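Local coordinates for Thiol:disulfide interchange protein DsbA (Pseudomonas aeruginosa, PDB 4ZL8) that probably introduces disulfide bonds into other periplasmic proteins by passing on its own redox-active disulfide, using a thioredoxin fold, at residues V153-M156 against Y162-D165; V30-Y35 against K143-Y148; G167-G170 against E174-K177. The protein carries 1 engineered substitution. One frame throughout, in Å; residues are numbered along the deposited sequence.

In the fold
Contacts 1 and 2 are buried and share one beta-sheet: strand 155-158, half of the hairpin in contact 1, lies beside strand 27-33 of contact 2, and the two contacts touch where Thr-155 O meets Leu-32 N. Contact 3 sits further out, its centre about 17 Å from the centre of the chain, and is only partly buried; it follows directly on strand 162-165 and touches contact 1 through Thr-175. Chemistry changes with place. Paired backbone bonds, a ring contact and a bridging water hold contact 1, contact 2 is apolar packing of a helix on the sheet, and contact 3 is close packing at a helix-helix corner without a hydrogen bond between its segments.

Contact 1 (V153-M156 against Y162-D165); sequences VPTM and YRFD
Met-156 and Phe-164 form an antiparallel hydrogen-bonded pair. Met-156 N donates to Phe-164 O at 2.8 Å, almost in line with the carbonyl (C=O...N angle 172°), whereas Phe-164 N reaches Met-156 O at 3.0 Å from a direction tilted out of the carbonyl plane. The same Met-156 O also receives a CA-H...O contact from Arg-163 CA at 3.4 Å.

On the side of the sheet that carries Met-156 and Phe-164, the packing is a CH-pi contact. Met-156 CB lies over one face of the Phe-164 ring, 3.6 Å from its centroid, and CG follows across the rim near CE2 of Phe-164. Phe-164 CG stands between its own backbone N and carbonyl carbon (chi1 53°), which swings the ring across the strand gap to Met-156. Leu-178 and Leu-182 of helix 172-188 also touch this ring.

The pair belongs to the beta hairpin of strands 155-158 and 162-165 in the thioredoxin fold. The chain enters strand 155-158 just after a cis peptide bond before Pro-154, a cis-proline beside the CxxC motif as in other thioredoxin-family proteins; Pro-154 touches Cys-40.

Thr-155 turns its side chain to the other side of the sheet. Thr-155 CG2 meets the aliphatic part of Arg-163 at CG, 3.6 Å away, while the guanidinium group beyond bonds to Tyr-148 O.

Polar links between Thr-155 and Asp-165 run through water. One water donates to Thr-155 OG1 and to Asp-165 OD2, each at 2.7 Å, and so joins the two side chains. Thr-155 OG1 is also hydrogen-bonded to Gly-152 O. The other carboxylate oxygen of Asp-165, OD1, accepts from Ser-168 N as the N-cap of the helix that starts next.

Contact 2 (V30-Y35 against K143-Y148); sequences VELFWY and KLAMAY
Leu-32 puts both of its methyl groups against the helix. Leu-32 CD2 meets the methyl of Ala-145 at CB, 3.9 Å away, and also borders the Tyr-148 ring, which Leu-32 CD1 approaches at Tyr-148 CD2, 4.0 Å away. Two residues earlier on the strand, Val-30 CG2 comes within 3.9 Å of Tyr-148 OH, its side chain crossing that of the tyrosine at about a right angle. No hydrogen bond joins the two segments; the contact is wholly side-chain packing.

Helix 132-148 thus lies across one side of the central sheet of the thioredoxin fold; the axes of residues 143-148 and strand residues 30-33 cross at 106° and come within 11.2 Å. This separation leaves the span to side chains.

With its CG anti to the carbonyl carbon (chi1 -61°), Tyr-148 directs its ring toward the strand, and the carbonyl oxygen of Leu-144 sits over one face of that ring, 3.1 Å above its plane and displaced toward the rim. Farther out, backbone bonding of Leu-32 to Thr-155 fixes the strand from one neighbour, and Leu-63 of strand 58-64 packs on both Val-30 and Leu-32.

Contact 3 (G167-G170 against E174-K177); sequences GSAG and ETLK
Glu-174 reaches back from the first turn of helix 172-188 to the end of the short helix 166-169. Glu-174 CB rests 3.3 Å from Ala-169 O. At the next atom, Glu-174 CG has two carbonyl oxygens within 4 Å, Gly-170 O at 3.8 Å and Ala-169 O slightly farther. Here the chain bends (chi2 79°), turning the carboxylate back along Gly-170 instead of carrying it straight outward. Glu-174 CD consequently stands 3.4 Å from Gly-170 O. At the tip, Glu-174 OE1 comes to 3.3 Å from Gly-170 O, but both atoms are acceptors and no hydrogen bond forms between them. Two electron-rich oxygens held this near would probably disfavour each other. Glu-174 OE2 is farther from Gly-170 O than OE1 is.

Ala-169 and Thr-175 make up the buried part of the contact. The CB of Ala-169 points toward the second helix and packs at 3.6 Å from both the CA and OG1 of Thr-175. The hydroxyl is not bonded to the alanine; it is hydrogen-bonded to Gly-171 O, in the link between the helices. The methyl therefore meets the flank of a hydroxyl already engaged elsewhere. Thr-175 also touches Phe-43 of helix 38-52, the helix that begins in the CxxC motif.

The chain leaves helix 166-169 at Gly-170, whose phi is positive (103°). Gly-171 N bonds to Ile-166 O and Gly-170 N to Gly-167 O, the paired bonds of a Schellman motif with Gly-170 as its C-prime residue, ending helix 166-169 just before helix 172-188 begins.

Contact 1 (V153-M156 against Y162-D165)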
ATOM      1  N   VAL A 153       3.637   9.751  -1.308  1.00 11.04           N
ATOM      2  CA  VAL A 153       3.994   8.340  -1.284  1.00 10.94           C
ATOM      3  C   VAL A 153       5.412   8.161  -1.825  1.00 10.74           C
ATOM      4  O   VAL A 153       5.908   9.048  -2.544  1.00 11.48           O
ATOM      5  CB  VAL A 153       2.996   7.503  -2.110  1.00 10.85           C
ATOM      6  CG1 VAL A 153       1.617   7.526  -1.444  1.00 11.89           C
ATOM      7  CG2 VAL A 153       2.905   7.971  -3.543  1.00 12.51           C
ATOM      8  N   PRO A 154       6.066   7.047  -1.476  1.00  9.30           N
ATOM      9  CA  PRO A 154       5.612   6.031  -0.515  1.00  9.55           C
ATOM     10  C   PRO A 154       5.715   6.539   0.917  1.00 11.75           C
ATOM     11  O   PRO A 154       6.660   7.238   1.268  1.00 11.87           O
ATOM     12  CB  PRO A 154       6.564   4.869  -0.775  1.00 11.59           C
ATOM     13  CG  PRO A 154       7.818   5.517  -1.309  1.00 11.99           C
ATOM     14  CD  PRO A 154       7.382   6.733  -2.064  1.00 11.91           C
ATOM     15  N   THR A 155       4.736   6.156   1.741  1.00  9.52           N
ATOM     16  CA  THR A 155       4.721   6.490   3.163  1.00  8.40           C
ATOM     17  C   THR A 155       4.301   5.261   3.927  1.00  9.31           C
ATOM     18  O   THR A 155       3.420   4.513   3.500  1.00 10.81           O
ATOM     19  CB  THR A 155       3.750   7.632   3.457  1.00 10.61           C
ATOM     20  OG1 THR A 155       4.199   8.819   2.794  1.00 11.38           O
ATOM     21  CG2 THR A 155       3.635   7.931   4.953  1.00 10.77           C
ATOM     22  N   MET A 156       4.968   5.047   5.050  1.00  8.97           N
ATOM     23  CA  MET A 156       4.684   3.909   5.914  1.00  8.90           C
ATOM     24  C   MET A 156       3.902   4.370   7.141  1.00  8.91           C
ATOM     25  O   MET A 156       4.144   5.455   7.681  1.00  9.00           O
ATOM     26  CB  MET A 156       5.987   3.305   6.427  1.00 10.42           C
ATOM     27  CG  MET A 156       6.979   2.900   5.362  1.00 10.42           C
ATOM     28  SD  MET A 156       6.340   1.679   4.197  1.00 12.15           S
ATOM     29  CE  MET A 156       5.899   0.341   5.262  1.00 13.77           C
ATOM     30  N   TYR A 162       2.221   5.341  13.854  1.00 10.11           N
ATOM     31  CA  TYR A 162       3.520   5.954  13.564  1.00 10.54           C
ATOM     32  C   TYR A 162       3.656   6.141  12.067  1.00 10.58           C
ATOM     33  O   TYR A 162       3.508   5.178  11.304  1.00 11.02           O
ATOM     34  CB  TYR A 162       4.675   5.073  14.058  1.00  9.95           C
ATOM     35  CG  TYR A 162       4.530   4.592  15.469  1.00 10.66           C
ATOM     36  CD1 TYR A 162       4.695   5.449  16.540  1.00 11.13           C
ATOM     37  CD2 TYR A 162       4.218   3.266  15.726  1.00 10.22           C
ATOM     38  CE1 TYR A 162       4.561   4.991  17.849  1.00 12.59           C
ATOM     39  CE2 TYR A 162       4.075   2.809  17.008  1.00 12.46           C
ATOM     40  CZ  TYR A 162       4.248   3.677  18.057  1.00 13.12           C
ATOM     41  OH  TYR A 162       4.126   3.240  19.343  1.00 14.90           O
ATOM     42  N   ARG A 163       3.958   7.369  11.637  1.00  9.16           N
ATOM     43  CA  ARG A 163       4.083   7.666  10.206  1.00 10.28           C
ATOM     44  C   ARG A 163       5.508   8.052   9.883  1.00  8.85           C
ATOM     45  O   ARG A 163       6.127   8.817  10.620  1.00 11.27           O
ATOM     46  CB  ARG A 163       3.120   8.785   9.809  1.00  9.61           C
ATOM     47  CG  ARG A 163       3.024   9.030   8.317  1.00 10.13           C
ATOM     48  CD  ARG A 163       2.194  10.270   7.984  1.00 11.57           C
ATOM     49  NE  ARG A 163       2.827  11.485   8.452  1.00 12.23           N
ATOM     50  CZ  ARG A 163       2.209  12.485   9.068  1.00 14.07           C
ATOM     51  NH1 ARG A 163       2.903  13.539   9.425  1.00 15.30           N
ATOM     52  NH2 ARG A 163       0.904  12.437   9.353  1.00 16.65           N
ATOM     53  N   PHE A 164       6.020   7.534   8.774  1.00  9.85           N
ATOM     54  CA  PHE A 164       7.395   7.828   8.362  1.00 10.40           C
ATOM     55  C   PHE A 164       7.551   7.564   6.876  1.00 10.84           C
ATOM     56  O   PHE A 164       6.723   6.893   6.275  1.00 10.62           O
ATOM     57  CB  PHE A 164       8.424   7.041   9.188  1.00 10.23           C
ATOM     58  CG  PHE A 164       8.193   5.555   9.245  1.00 10.80           C
ATOM     59  CD1 PHE A 164       7.236   5.027  10.100  1.00 10.74           C
ATOM     60  CD2 PHE A 164       8.968   4.667   8.476  1.00  9.60           C
ATOM     61  CE1 PHE A 164       7.031   3.660  10.186  1.00 11.41           C
ATOM     62  CE2 PHE A 164       8.771   3.292   8.580  1.00 10.03           C
ATOM     63  CZ  PHE A 164       7.793   2.798   9.426  1.00 10.89           C
ATOM     64  N   ASP A 165       8.591   8.126   6.271  1.00 10.58           N
ATOM     65  CA  ASP A 165       8.819   7.860   4.859  1.00  9.29           C
ATOM     66  C   ASP A 165      10.305   7.666   4.612  1.00 11.72           C
ATOM     67  O   ASP A 165      11.092   7.654   5.567  1.00 12.11           O
ATOM     68  CB  ASP A 165       8.169   8.930   3.962  1.00 10.75           C
ATOM     69  CG  ASP A 165       8.674  10.327   4.217  1.00 12.87           C
ATOM     70  OD1 ASP A 165       9.861  10.512   4.515  1.00 13.78           O
ATOM     71  OD2 ASP A 165       7.888  11.289   4.016  1.00 15.58           O
TER
HETATM   72  O   HOH W   1       5.173  10.935   4.214  1.00 15.00           O

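Contact 2 (V30-Y35 against K143-Y148)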
ATOM      1  N   VAL A  30       1.420  -0.559   7.050  1.00  7.80           N
ATOM      2  CA  VAL A  30       0.825  -0.075   5.806  1.00  8.81           C
ATOM      3  C   VAL A  30       1.859   0.664   4.974  1.00  8.14           C
ATOM      4  O   VAL A  30       2.552   1.540   5.488  1.00  9.08           O
ATOM      5  CB  VAL A  30      -0.315   0.908   6.120  1.00  9.72           C
ATOM      6  CG1 VAL A  30      -0.892   1.479   4.822  1.00 11.73           C
ATOM      7  CG2 VAL A  30      -1.414   0.244   6.933  1.00 10.43           C
ATOM      8  N   GLU A  31       1.976   0.273   3.705  1.00  8.73           N
ATOM      9  CA  GLU A  31       2.684   1.103   2.736  1.00  9.12           C
ATOM     10  C   GLU A  31       1.637   1.796   1.882  1.00  8.07           C
ATOM     11  O   GLU A  31       0.909   1.136   1.136  1.00  9.62           O
ATOM     12  CB  GLU A  31       3.617   0.287   1.835  1.00  8.82           C
ATOM     13  CG  GLU A  31       4.410   1.208   0.915  1.00 10.27           C
ATOM     14  CD  GLU A  31       4.955   0.578  -0.342  1.00 11.71           C
ATOM     15  OE1 GLU A  31       4.612  -0.550  -0.712  1.00 13.57           O
ATOM     16  OE2 GLU A  31       5.729   1.294  -1.035  1.00 11.42           O
ATOM     17  N   LEU A  32       1.531   3.115   2.013  1.00  8.98           N
ATOM     18  CA  LEU A  32       0.704   3.893   1.078  1.00  9.39           C
ATOM     19  C   LEU A  32       1.521   4.124  -0.186  1.00  9.74           C
ATOM     20  O   LEU A  32       2.702   4.504  -0.109  1.00  9.65           O
ATOM     21  CB  LEU A  32       0.239   5.214   1.687  1.00 10.84           C
ATOM     22  CG  LEU A  32      -0.771   5.058   2.845  1.00 10.51           C
ATOM     23  CD1 LEU A  32      -0.036   5.166   4.142  1.00 13.74           C
ATOM     24  CD2 LEU A  32      -1.879   6.109   2.771  1.00 13.28           C
ATOM     25  N   PHE A  33       0.899   3.857  -1.330  1.00  8.66           N
ATOM     26  CA  PHE A  33       1.651   3.849  -2.583  1.00  9.68           C
ATOM     27  C   PHE A  33       0.721   4.238  -3.731  1.00  9.08           C
ATOM     28  O   PHE A  33      -0.485   4.330  -3.580  1.00  9.74           O
ATOM     29  CB  PHE A  33       2.252   2.454  -2.839  1.00  9.80           C
ATOM     30  CG  PHE A  33       1.294   1.512  -3.469  1.00 10.03           C
ATOM     31  CD1 PHE A  33       0.190   1.051  -2.766  1.00 12.46           C
ATOM     32  CD2 PHE A  33       1.472   1.081  -4.767  1.00 12.22           C
ATOM     33  CE1 PHE A  33      -0.713   0.217  -3.366  1.00 14.04           C
ATOM     34  CE2 PHE A  33       0.557   0.246  -5.363  1.00 14.74           C
ATOM     35  CZ  PHE A  33      -0.513  -0.198  -4.656  1.00 14.80           C
ATOM     36  N   TRP A  34       1.315   4.448  -4.895  1.00  9.47           N
ATOM     37  CA  TRP A  34       0.601   4.526  -6.154  1.00  9.08           C
ATOM     38  C   TRP A  34       1.427   3.709  -7.144  1.00  8.38           C
ATOM     39  O   TRP A  34       2.643   3.851  -7.217  1.00  9.67           O
ATOM     40  CB  TRP A  34       0.449   6.000  -6.592  1.00  9.33           C
ATOM     41  CG  TRP A  34       0.077   6.240  -8.019  1.00 10.15           C
ATOM     42  CD1 TRP A  34      -0.853   5.568  -8.762  1.00  9.79           C
ATOM     43  CD2 TRP A  34       0.662   7.221  -8.890  1.00 10.68           C
ATOM     44  NE1 TRP A  34      -0.882   6.077 -10.038  1.00 10.61           N
ATOM     45  CE2 TRP A  34       0.038   7.086 -10.143  1.00  9.48           C
ATOM     46  CE3 TRP A  34       1.640   8.205  -8.727  1.00 10.66           C
ATOM     47  CZ2 TRP A  34       0.364   7.886 -11.227  1.00 10.44           C
ATOM     48  CZ3 TRP A  34       1.973   9.002  -9.820  1.00 11.14           C
ATOM     49  CH2 TRP A  34       1.334   8.836 -11.047  1.00 11.94           C
ATOM     50  N   TYR A  35       0.773   2.878  -7.937  1.00  9.16           N
ATOM     51  CA  TYR A  35       1.482   2.089  -8.941  1.00  9.24           C
ATOM     52  C   TYR A  35       2.339   2.933  -9.888  1.00  9.88           C
ATOM     53  O   TYR A  35       3.367   2.451 -10.371  1.00 10.99           O
ATOM     54  CB  TYR A  35       0.516   1.287  -9.792  1.00 11.59           C
ATOM     55  CG  TYR A  35      -0.084   0.022  -9.213  1.00 10.33           C
ATOM     56  CD1 TYR A  35       0.705  -1.029  -8.758  1.00 11.61           C
ATOM     57  CD2 TYR A  35      -1.450  -0.182  -9.257  1.00 10.15           C
ATOM     58  CE1 TYR A  35       0.138  -2.206  -8.303  1.00 11.05           C
ATOM     59  CE2 TYR A  35      -2.025  -1.342  -8.811  1.00 12.18           C
ATOM     60  CZ  TYR A  35      -1.237  -2.363  -8.355  1.00 11.61           C
ATOM     61  OH  TYR A  35      -1.877  -3.508  -7.945  1.00 13.51           O
ATOM     62  N   LYS A 143     -10.531   7.625   3.256  1.00 11.56           N
ATOM     63  CA  LYS A 143     -10.673   8.067   4.634  1.00 12.89           C
ATOM     64  C   LYS A 143      -9.451   7.673   5.471  1.00 10.86           C
ATOM     65  O   LYS A 143      -9.039   8.421   6.343  1.00 12.26           O
ATOM     66  CB  LYS A 143     -11.951   7.503   5.253  1.00 13.32           C
ATOM     67  CG  LYS A 143     -13.226   8.141   4.731  1.00 17.76           C
ATOM     68  CD  LYS A 143     -14.428   7.735   5.573  1.00 26.64           C
ATOM     69  CE  LYS A 143     -15.709   8.398   5.087  0.54 28.36           C
ATOM     70  NZ  LYS A 143     -16.828   8.200   6.047  0.09 27.48           N
ATOM     71  N   LEU A 144      -8.870   6.503   5.207  1.00 11.59           N
ATOM     72  CA  LEU A 144      -7.651   6.114   5.934  1.00  9.57           C
ATOM     73  C   LEU A 144      -6.490   7.051   5.658  1.00 10.98           C
ATOM     74  O   LEU A 144      -5.815   7.503   6.579  1.00 11.86           O
ATOM     75  CB  LEU A 144      -7.259   4.665   5.631  1.00 12.98           C
ATOM     76  CG  LEU A 144      -8.133   3.621   6.295  1.00 14.00           C
ATOM     77  CD1 LEU A 144      -7.845   2.239   5.693  1.00 14.72           C
ATOM     78  CD2 LEU A 144      -7.935   3.586   7.822  1.00 15.04           C
ATOM     79  N   ALA A 145      -6.272   7.407   4.402  1.00 11.00           N
ATOM     80  CA  ALA A 145      -5.169   8.293   4.090  1.00 12.09           C
ATOM     81  C   ALA A 145      -5.373   9.654   4.764  1.00 13.62           C
ATOM     82  O   ALA A 145      -4.420  10.266   5.237  1.00 14.78           O
ATOM     83  CB  ALA A 145      -5.013   8.447   2.580  1.00 16.50           C
ATOM     84  N   MET A 146      -6.615  10.140   4.802  1.00 12.22           N
ATOM     85  CA  MET A 146      -6.928  11.369   5.515  1.00 13.46           C
ATOM     86  C   MET A 146      -6.623  11.263   7.011  1.00 13.17           C
ATOM     87  O   MET A 146      -6.069  12.172   7.611  1.00 15.63           O
ATOM     88  CB  MET A 146      -8.396  11.735   5.308  1.00 17.78           C
ATOM     89  CG  MET A 146      -8.730  12.097   3.859  1.00 21.53           C
ATOM     90  SD  MET A 146     -10.510  12.253   3.553  1.00 32.78           S
ATOM     91  CE  MET A 146     -10.932  13.525   4.735  1.00 41.63           C
ATOM     92  N   ALA A 147      -6.992  10.135   7.607  1.00 12.17           N
ATOM     93  CA  ALA A 147      -6.735   9.915   9.030  1.00 12.58           C
ATOM     94  C   ALA A 147      -5.243   9.803   9.338  1.00 12.26           C
ATOM     95  O   ALA A 147      -4.795  10.191  10.411  1.00 13.73           O
ATOM     96  CB  ALA A 147      -7.459   8.657   9.511  1.00 13.22           C
ATOM     97  N   TYR A 148      -4.470   9.248   8.404  1.00 10.79           N
ATOM     98  CA  TYR A 148      -3.021   9.170   8.566  1.00 11.33           C
ATOM     99  C   TYR A 148      -2.350  10.510   8.265  1.00 11.22           C
ATOM    100  O   TYR A 148      -1.149  10.657   8.531  1.00 13.01           O
ATOM    101  CB  TYR A 148      -2.424   8.115   7.631  1.00 11.55           C
ATOM    102  CG  TYR A 148      -2.882   6.689   7.801  1.00 10.40           C
ATOM    103  CD1 TYR A 148      -3.143   6.131   9.038  1.00  9.93           C
ATOM    104  CD2 TYR A 148      -3.043   5.883   6.682  1.00 10.36           C
ATOM    105  CE1 TYR A 148      -3.574   4.811   9.153  1.00  9.38           C
ATOM    106  CE2 TYR A 148      -3.456   4.578   6.794  1.00 10.98           C
ATOM    107  CZ  TYR A 148      -3.710   4.043   8.032  1.00 10.39           C
ATOM    108  OH  TYR A 148      -4.128   2.739   8.125  1.00 10.48           O
TER

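Contact 3 (G167-G170 against E174-K177)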
ATOM      1  N   GLY A 167      12.539   9.514   3.230  1.00 13.70           N
ATOM      2  CA  GLY A 167      13.332  10.688   3.552  1.00 16.13           C
ATOM      3  C   GLY A 167      13.505  10.866   5.052  1.00 13.74           C
ATOM      4  O   GLY A 167      14.614  11.149   5.527  1.00 17.05           O
ATOM      5  N   SER A 168      12.433  10.688   5.806  1.00 13.97           N
ATOM      6  CA  SER A 168      12.504  10.879   7.249  1.00 13.28           C
ATOM      7  C   SER A 168      13.348   9.790   7.911  1.00 13.89           C
ATOM      8  O   SER A 168      14.099  10.078   8.840  1.00 15.11           O
ATOM      9  CB  SER A 168      11.117  10.999   7.876  1.00 14.52           C
ATOM     10  OG  SER A 168      10.446   9.754   7.944  1.00 12.60           O
ATOM     11  N   ALA A 169      13.228   8.554   7.430  1.00 13.87           N
ATOM     12  CA  ALA A 169      14.016   7.453   8.002  1.00 14.90           C
ATOM     13  C   ALA A 169      15.486   7.537   7.628  1.00 16.67           C
ATOM     14  O   ALA A 169      16.345   7.075   8.387  1.00 19.03           O
ATOM     15  CB  ALA A 169      13.453   6.131   7.565  1.00 13.18           C
ATOM     16  N   GLY A 170      15.790   8.123   6.473  1.00 14.71           N
ATOM     17  CA  GLY A 170      17.166   8.280   6.034  1.00 18.61           C
ATOM     18  C   GLY A 170      17.617   7.294   4.968  1.00 19.87           C
ATOM     19  O   GLY A 170      18.824   7.092   4.777  1.00 24.70           O
ATOM     20  N   GLU A 174      16.957   1.983   5.907  1.00 15.67           N
ATOM     21  CA  GLU A 174      16.664   2.625   7.177  1.00 14.61           C
ATOM     22  C   GLU A 174      15.157   2.614   7.429  1.00 13.61           C
ATOM     23  O   GLU A 174      14.715   2.507   8.567  1.00 12.92           O
ATOM     24  CB  GLU A 174      17.189   4.068   7.177  1.00 15.03           C
ATOM     25  CG  GLU A 174      18.704   4.202   7.217  1.00 16.95           C
ATOM     26  CD  GLU A 174      19.389   3.974   5.878  1.00 23.03           C
ATOM     27  OE1 GLU A 174      18.713   3.793   4.839  1.00 19.67           O
ATOM     28  OE2 GLU A 174      20.644   3.998   5.852  1.00 26.64           O
ATOM     29  N   THR A 175      14.356   2.747   6.369  1.00 12.56           N
ATOM     30  CA  THR A 175      12.900   2.724   6.493  1.00 11.40           C
ATOM     31  C   THR A 175      12.418   1.390   7.074  1.00 10.21           C
ATOM     32  O   THR A 175      11.517   1.352   7.941  1.00 11.15           O
ATOM     33  CB  THR A 175      12.235   2.992   5.127  1.00 10.80           C
ATOM     34  OG1 THR A 175      12.657   4.270   4.647  1.00 12.38           O
ATOM     35  CG2 THR A 175      10.728   3.020   5.214  1.00 10.09           C
ATOM     36  N   LEU A 176      13.001   0.291   6.610  1.00 11.44           N
ATOM     37  CA  LEU A 176      12.620  -1.030   7.107  1.00 11.65           C
ATOM     38  C   LEU A 176      13.155  -1.270   8.510  1.00 12.87           C
ATOM     39  O   LEU A 176      12.477  -1.904   9.328  1.00 11.93           O
ATOM     40  CB  LEU A 176      13.192  -2.112   6.202  1.00 18.53           C
ATOM     41  CG  LEU A 176      12.948  -2.091   4.700  1.00 27.25           C
ATOM     42  CD1 LEU A 176      13.597  -3.334   4.075  1.00 26.35           C
ATOM     43  CD2 LEU A 176      11.488  -2.030   4.407  1.00 20.72           C
ATOM     44  N   LYS A 177      14.356  -0.797   8.814  1.00 11.93           N
ATOM     45  CA  LYS A 177      14.856  -0.918  10.183  1.00 11.34           C
ATOM     46  C   LYS A 177      13.973  -0.160  11.147  1.00 12.20           C
ATOM     47  O   LYS A 177      13.716  -0.622  12.264  1.00 12.48           O
ATOM     48  CB  LYS A 177      16.286  -0.396  10.294  1.00 14.20           C
ATOM     49  CG  LYS A 177      17.309  -1.203   9.582  1.00 18.02           C
ATOM     50  CD  LYS A 177      18.709  -0.609   9.804  1.00 21.49           C
ATOM     51  CE  LYS A 177      19.755  -1.382   9.047  1.00 32.77           C
ATOM     52  NZ  LYS A 177      21.073  -0.714   9.169  1.00 32.57           N
TER